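Local coordinates for protein ochratoxinase (Aspergillus niger, PDB 4C65) that hydrolyses the mycotoxin ochratoxin A to ochratoxin alpha and phenylalanine, acting as a zinc-dependent carboxypeptidase of the amidohydrolase superfamily, at residues 196-210 / 235-248. Numbering follows the deposited sequence. Where two conformers were deposited one is given.
Sequences IRRGAKVIKVMASGG and AARQNRIVSAHVHG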
loop_
_atom_site.group_PDB
_atom_site.type_symbol
_atom_site.label_atom_id
_atom_site.label_comp_id
_atom_site.label_asym_id
_atom_site.label_seq_id
_atom_site.Cartn_x
_atom_site.Cartn_y
_atom_site.Cartn_z
ATOM N N ILE A 196 -5.802 17.537 18.357
ATOM C CA ILE A 196 -5.053 18.730 18.791
ATOM C C ILE A 196 -4.352 19.342 17.575
ATOM O O ILE A 196 -4.315 20.560 17.427
ATOM C CB ILE A 196 -3.991 18.401 19.842
ATOM C CG1 ILE A 196 -4.627 17.813 21.108
ATOM C CG2 ILE A 196 -3.185 19.634 20.180
ATOM C CD1 ILE A 196 -5.470 18.795 21.891
ATOM N N ARG A 197 -3.799 18.476 16.725
ATOM C CA ARG A 197 -3.134 18.904 15.487
ATOM C C ARG A 197 -3.982 19.860 14.650
ATOM O O ARG A 197 -3.447 20.835 14.123
ATOM C CB ARG A 197 -2.753 17.722 14.627
ATOM C CG ARG A 197 -1.771 18.042 13.516
ATOM C CD ARG A 197 -1.397 16.773 12.786
ATOM N NE ARG A 197 -0.294 17.013 11.892
ATOM C CZ ARG A 197 -0.368 17.646 10.734
ATOM N NH1 ARG A 197 -1.526 18.013 10.214
ATOM N NH2 ARG A 197 0.735 17.860 10.078
ATOM N N ARG A 198 -5.294 19.585 14.564
ATOM C CA ARG A 198 -6.240 20.422 13.773
ATOM C C ARG A 198 -6.683 21.642 14.559
ATOM O O ARG A 198 -7.337 22.514 14.020
ATOM C CB ARG A 198 -7.434 19.608 13.125
ATOM C CG ARG A 198 -7.360 18.180 13.490
ATOM C CD ARG A 198 -8.396 17.305 12.914
ATOM N NE ARG A 198 -9.596 17.796 12.276
ATOM C CZ ARG A 198 -10.682 17.048 12.144
ATOM N NH1 ARG A 198 -10.718 15.803 12.620
ATOM N NH2 ARG A 198 -11.748 17.514 11.530
ATOM N N GLY A 199 -6.275 21.760 15.819
ATOM C CA GLY A 199 -6.665 22.899 16.650
ATOM C C GLY A 199 -7.790 22.621 17.629
ATOM O O GLY A 199 -8.399 23.552 18.161
ATOM N N ALA A 200 -8.071 21.353 17.883
ATOM C CA ALA A 200 -9.156 21.017 18.779
ATOM C C ALA A 200 -8.942 21.646 20.160
ATOM O O ALA A 200 -7.848 21.630 20.700
ATOM C CB ALA A 200 -9.305 19.519 18.895
ATOM N N LYS A 201 -10.002 22.246 20.683
ATOM C CA LYS A 201 -9.976 22.865 21.997
ATOM C C LYS A 201 -10.740 22.022 23.023
ATOM O O LYS A 201 -10.849 22.398 24.182
ATOM C CB LYS A 201 -10.530 24.277 21.909
ATOM C CG LYS A 201 -9.465 25.260 21.465
ATOM C CD LYS A 201 -10.059 26.598 21.106
ATOM C CE LYS A 201 -9.018 27.504 20.401
ATOM N NZ LYS A 201 -9.178 28.929 20.774
ATOM N N VAL A 202 -11.249 20.886 22.593
ATOM C CA VAL A 202 -11.786 19.913 23.498
ATOM C C VAL A 202 -11.549 18.538 22.887
ATOM O O VAL A 202 -11.280 18.431 21.687
ATOM C CB VAL A 202 -13.277 20.189 23.786
ATOM C CG1 VAL A 202 -14.145 19.962 22.556
ATOM C CG2 VAL A 202 -13.771 19.322 24.952
ATOM N N ILE A 203 -11.635 17.484 23.703
ATOM C CA ILE A 203 -11.626 16.115 23.170
ATOM C C ILE A 203 -12.943 15.423 23.471
ATOM O O ILE A 203 -13.459 15.494 24.586
ATOM C CB ILE A 203 -10.430 15.284 23.698
ATOM C CG1 ILE A 203 -9.105 15.922 23.298
ATOM C CG2 ILE A 203 -10.469 13.847 23.147
ATOM C CD1 ILE A 203 -8.864 15.996 21.800
ATOM N N LYS A 204 -13.481 14.730 22.475
ATOM C CA LYS A 204 -14.740 13.977 22.631
ATOM C C LYS A 204 -14.519 12.487 22.427
ATOM O O LYS A 204 -13.973 12.078 21.415
ATOM C CB LYS A 204 -15.782 14.505 21.630
ATOM C CG LYS A 204 -16.933 13.584 21.280
ATOM C CD LYS A 204 -18.121 13.678 22.202
ATOM C CE LYS A 204 -19.200 12.899 21.382
ATOM N NZ LYS A 204 -19.650 13.353 19.988
ATOM N N VAL A 205 -15.025 11.677 23.368
ATOM C CA VAL A 205 -15.008 10.206 23.241
ATOM C C VAL A 205 -16.417 9.629 23.268
ATOM O O VAL A 205 -17.330 10.228 23.840
ATOM C CB VAL A 205 -14.236 9.497 24.365
ATOM C CG1 VAL A 205 -12.801 9.925 24.335
ATOM C CG2 VAL A 205 -14.822 9.789 25.735
ATOM N N MET A 206 -16.573 8.468 22.620
ATOM C CA MET A 206 -17.774 7.674 22.730
ATOM C C MET A 206 -17.465 6.678 23.838
ATOM O O MET A 206 -16.604 5.824 23.700
ATOM C CB MET A 206 -18.070 6.975 21.416
ATOM C CG MET A 206 -18.209 7.910 20.218
ATOM S SD MET A 206 -19.473 9.186 20.416
ATOM C CE MET A 206 -19.746 9.645 18.689
ATOM N N ALA A 207 -18.162 6.828 24.952
ATOM C CA ALA A 207 -17.924 6.024 26.120
ATOM C C ALA A 207 -19.087 5.096 26.389
ATOM O O ALA A 207 -19.116 4.408 27.410
ATOM C CB ALA A 207 -17.658 6.915 27.307
ATOM N N SER A 208 -20.055 5.071 25.478
ATOM C CA SER A 208 -21.100 4.060 25.504
ATOM C C SER A 208 -21.776 3.973 24.154
ATOM O O SER A 208 -21.485 4.752 23.252
ATOM C CB SER A 208 -22.117 4.338 26.631
ATOM O OG SER A 208 -22.987 5.369 26.264
ATOM N N GLY A 209 -22.693 3.031 24.021
ATOM C CA GLY A 209 -23.442 2.870 22.804
ATOM C C GLY A 209 -24.339 4.045 22.489
ATOM O O GLY A 209 -24.528 4.942 23.303
ATOM N N GLY A 210 -24.901 4.011 21.286
ATOM C CA GLY A 210 -25.765 5.052 20.787
ATOM C C GLY A 210 -27.173 4.891 21.300
ATOM O O GLY A 210 -27.584 3.790 21.679
ATOM N N ALA A 235 -5.242 14.593 26.548
ATOM C CA ALA A 235 -5.938 15.881 26.476
ATOM C C ALA A 235 -5.389 16.866 27.507
ATOM O O ALA A 235 -5.052 17.989 27.171
ATOM C CB ALA A 235 -7.417 15.694 26.690
ATOM N N ALA A 236 -5.250 16.380 28.738
ATOM C CA ALA A 236 -4.783 17.170 29.858
ATOM C C ALA A 236 -3.413 17.794 29.647
ATOM O O ALA A 236 -3.167 18.904 30.096
ATOM C CB ALA A 236 -4.778 16.328 31.112
ATOM N N ARG A 237 -2.507 17.088 28.981
ATOM C CA ARG A 237 -1.151 17.603 28.766
ATOM C C ARG A 237 -1.132 18.852 27.879
ATOM O O ARG A 237 -0.242 19.666 27.997
ATOM C CB ARG A 237 -0.254 16.510 28.217
ATOM C CG ARG A 237 1.226 16.786 28.371
ATOM C CD ARG A 237 1.996 15.507 28.512
ATOM N NE ARG A 237 1.626 14.655 27.413
ATOM C CZ ARG A 237 1.104 13.436 27.500
ATOM N NH1 ARG A 237 0.913 12.791 28.655
ATOM N NH2 ARG A 237 0.791 12.849 26.367
ATOM N N GLN A 238 -2.159 19.017 27.051
ATOM C CA GLN A 238 -2.298 20.195 26.250
ATOM C C GLN A 238 -3.443 21.087 26.761
ATOM O O GLN A 238 -3.950 21.944 26.034
ATOM C CB GLN A 238 -2.524 19.816 24.768
ATOM C CG GLN A 238 -1.467 18.893 24.175
ATOM C CD GLN A 238 -0.075 19.457 24.322
ATOM O OE1 GLN A 238 0.160 20.643 24.084
ATOM N NE2 GLN A 238 0.858 18.610 24.667
ATOM N N ASN A 239 -3.825 20.907 28.021
ATOM C CA ASN A 239 -4.860 21.723 28.642
ATOM C C ASN A 239 -6.220 21.623 27.993
ATOM O O ASN A 239 -6.950 22.625 27.885
ATOM C CB ASN A 239 -4.419 23.190 28.761
ATOM C CG ASN A 239 -3.960 23.538 30.166
ATOM O OD1 ASN A 239 -3.422 22.705 30.883
ATOM N ND2 ASN A 239 -4.100 24.785 30.524
ATOM N N ARG A 240 -6.563 20.409 27.553
ATOM C CA ARG A 240 -7.919 20.126 27.112
ATOM C C ARG A 240 -8.577 19.200 28.163
ATOM O O ARG A 240 -7.908 18.411 28.810
ATOM C CB ARG A 240 -7.929 19.443 25.781
ATOM C CG ARG A 240 -7.900 20.367 24.589
ATOM C CD ARG A 240 -6.618 21.170 24.481
ATOM N NE ARG A 240 -6.532 21.772 23.162
ATOM C CZ ARG A 240 -5.533 22.531 22.722
ATOM N NH1 ARG A 240 -4.500 22.828 23.491
ATOM N NH2 ARG A 240 -5.579 22.969 21.479
ATOM N N ILE A 241 -9.894 19.295 28.273
ATOM C CA ILE A 241 -10.659 18.299 28.969
ATOM C C ILE A 241 -11.394 17.397 27.955
ATOM O O ILE A 241 -11.410 17.679 26.751
ATOM C CB ILE A 241 -11.661 18.933 29.913
ATOM C CG1 ILE A 241 -12.646 19.808 29.140
ATOM C CG2 ILE A 241 -10.922 19.710 30.998
ATOM C CD1 ILE A 241 -13.945 20.032 29.870
ATOM N N VAL A 242 -11.912 16.273 28.451
ATOM C CA VAL A 242 -12.559 15.311 27.603
ATOM C C VAL A 242 -14.026 15.336 27.919
ATOM O O VAL A 242 -14.435 15.358 29.080
ATOM C CB VAL A 242 -12.011 13.895 27.831
ATOM C CG1 VAL A 242 -12.841 12.877 27.079
ATOM C CG2 VAL A 242 -10.556 13.814 27.435
ATOM N N SER A 243 -14.818 15.344 26.865
ATOM C CA SER A 243 -16.239 15.200 26.967
ATOM C C SER A 243 -16.571 13.800 26.520
ATOM O O SER A 243 -16.099 13.342 25.474
ATOM C CB SER A 243 -16.936 16.212 26.045
ATOM O OG SER A 243 -18.339 15.989 26.012
ATOM N N ALA A 244 -17.431 13.139 27.285
ATOM C CA ALA A 244 -17.796 11.763 27.037
ATOM C C ALA A 244 -19.287 11.606 26.751
ATOM O O ALA A 244 -20.120 11.980 27.573
ATOM C CB ALA A 244 -17.435 10.936 28.249
ATOM N N HIS A 245 -19.598 11.045 25.577
ATOM C CA HIS A 245 -20.913 10.526 25.252
ATOM C C HIS A 245 -21.189 9.323 26.141
ATOM O O HIS A 245 -20.537 8.291 26.013
ATOM C CB HIS A 245 -20.946 10.160 23.772
ATOM C CG HIS A 245 -22.109 9.323 23.358
ATOM N ND1 HIS A 245 -23.136 9.830 22.598
ATOM C CD2 HIS A 245 -22.368 7.999 23.504
ATOM C CE1 HIS A 245 -24.008 8.872 22.339
ATOM N NE2 HIS A 245 -23.561 7.746 22.868
ATOM N N VAL A 246 -22.148 9.459 27.056
ATOM C CA VAL A 246 -22.550 8.359 27.963
ATOM C C VAL A 246 -24.061 8.243 28.159
ATOM O O VAL A 246 -24.761 9.239 28.375
ATOM C CB VAL A 246 -21.889 8.490 29.356
ATOM C CG1 VAL A 246 -20.412 8.157 29.282
ATOM C CG2 VAL A 246 -22.076 9.884 29.931
ATOM N N HIS A 247 -24.568 7.026 28.101
ATOM C CA HIS A 247 -25.965 6.773 28.420
ATOM C C HIS A 247 -26.026 5.873 29.644
ATOM O O HIS A 247 -26.372 6.331 30.743
ATOM C CB HIS A 247 -26.697 6.142 27.223
ATOM C CG HIS A 247 -26.982 7.109 26.113
ATOM N ND1 HIS A 247 -27.883 8.147 26.243
ATOM C CD2 HIS A 247 -26.482 7.208 24.863
ATOM C CE1 HIS A 247 -27.914 8.848 25.126
ATOM N NE2 HIS A 247 -27.077 8.295 24.270
ATOM N N GLY A 248 -25.677 4.605 29.468
ATOM C CA GLY A 248 -25.746 3.651 30.561
ATOM C C GLY A 248 -24.808 4.011 31.694
ATOM O O GLY A 248 -23.774 4.635 31.475
#
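Strands 203-206 and 242-246 run parallel at 25° with Ile203 paired to Val242 and Met206 to His245, and backbone bonds alternate between them from Ile203 N to Ile241 O (3.1 Å) as far as Ala207 N to His245 O (3.0 Å). Helix 225-237 links them into a beta-alpha-beta unit of the twisted TIM barrel. Ile203, Val205 and Val242 pack against Ile231 of that helix; Ala244, on the same face, meets Val205 CG2 through its CB at 3.8 Å. The other face carries Lys204, Ser243, Met206 and His245. Lys204, an active-site residue, binds both zinc ions and His245 the second, so the pairing sets two ligands of the binuclear centre on neighbouring strands; in the given conformer Lys204 NZ is hydrogen-bonded to Leu115 O. Met206 SD meets the His245 ring obliquely, 4.4 Å from its centroid.

At the N-terminal ends of the strands, Arg240 reaches back to the loop after helix 185-198. Its chain bends at chi2 (65°), bringing the guanidinium side-on to Ala200 O, which takes NE at 2.8 Å and NH2 at 2.7 Å, while NH1 bonds Gln238 O in the same plane. Three bonds thus fix the rotation of the group, and Ile196 CD1 lies over one face.

Beyond the strands' C-terminal ends, Ser208 OG accepts a hydrogen bond from His247 N, and His247 ND1 is hydrogen-bonded to Ser267 OG. With CG anti to the backbone N (chi1 166°), the His245 ring extends toward the turn that follows strand 203-206, where NE2 donates to Gly209 O at 3.0 Å, the oxygen in the ring plane but the nitrogen well above the carbonyl plane.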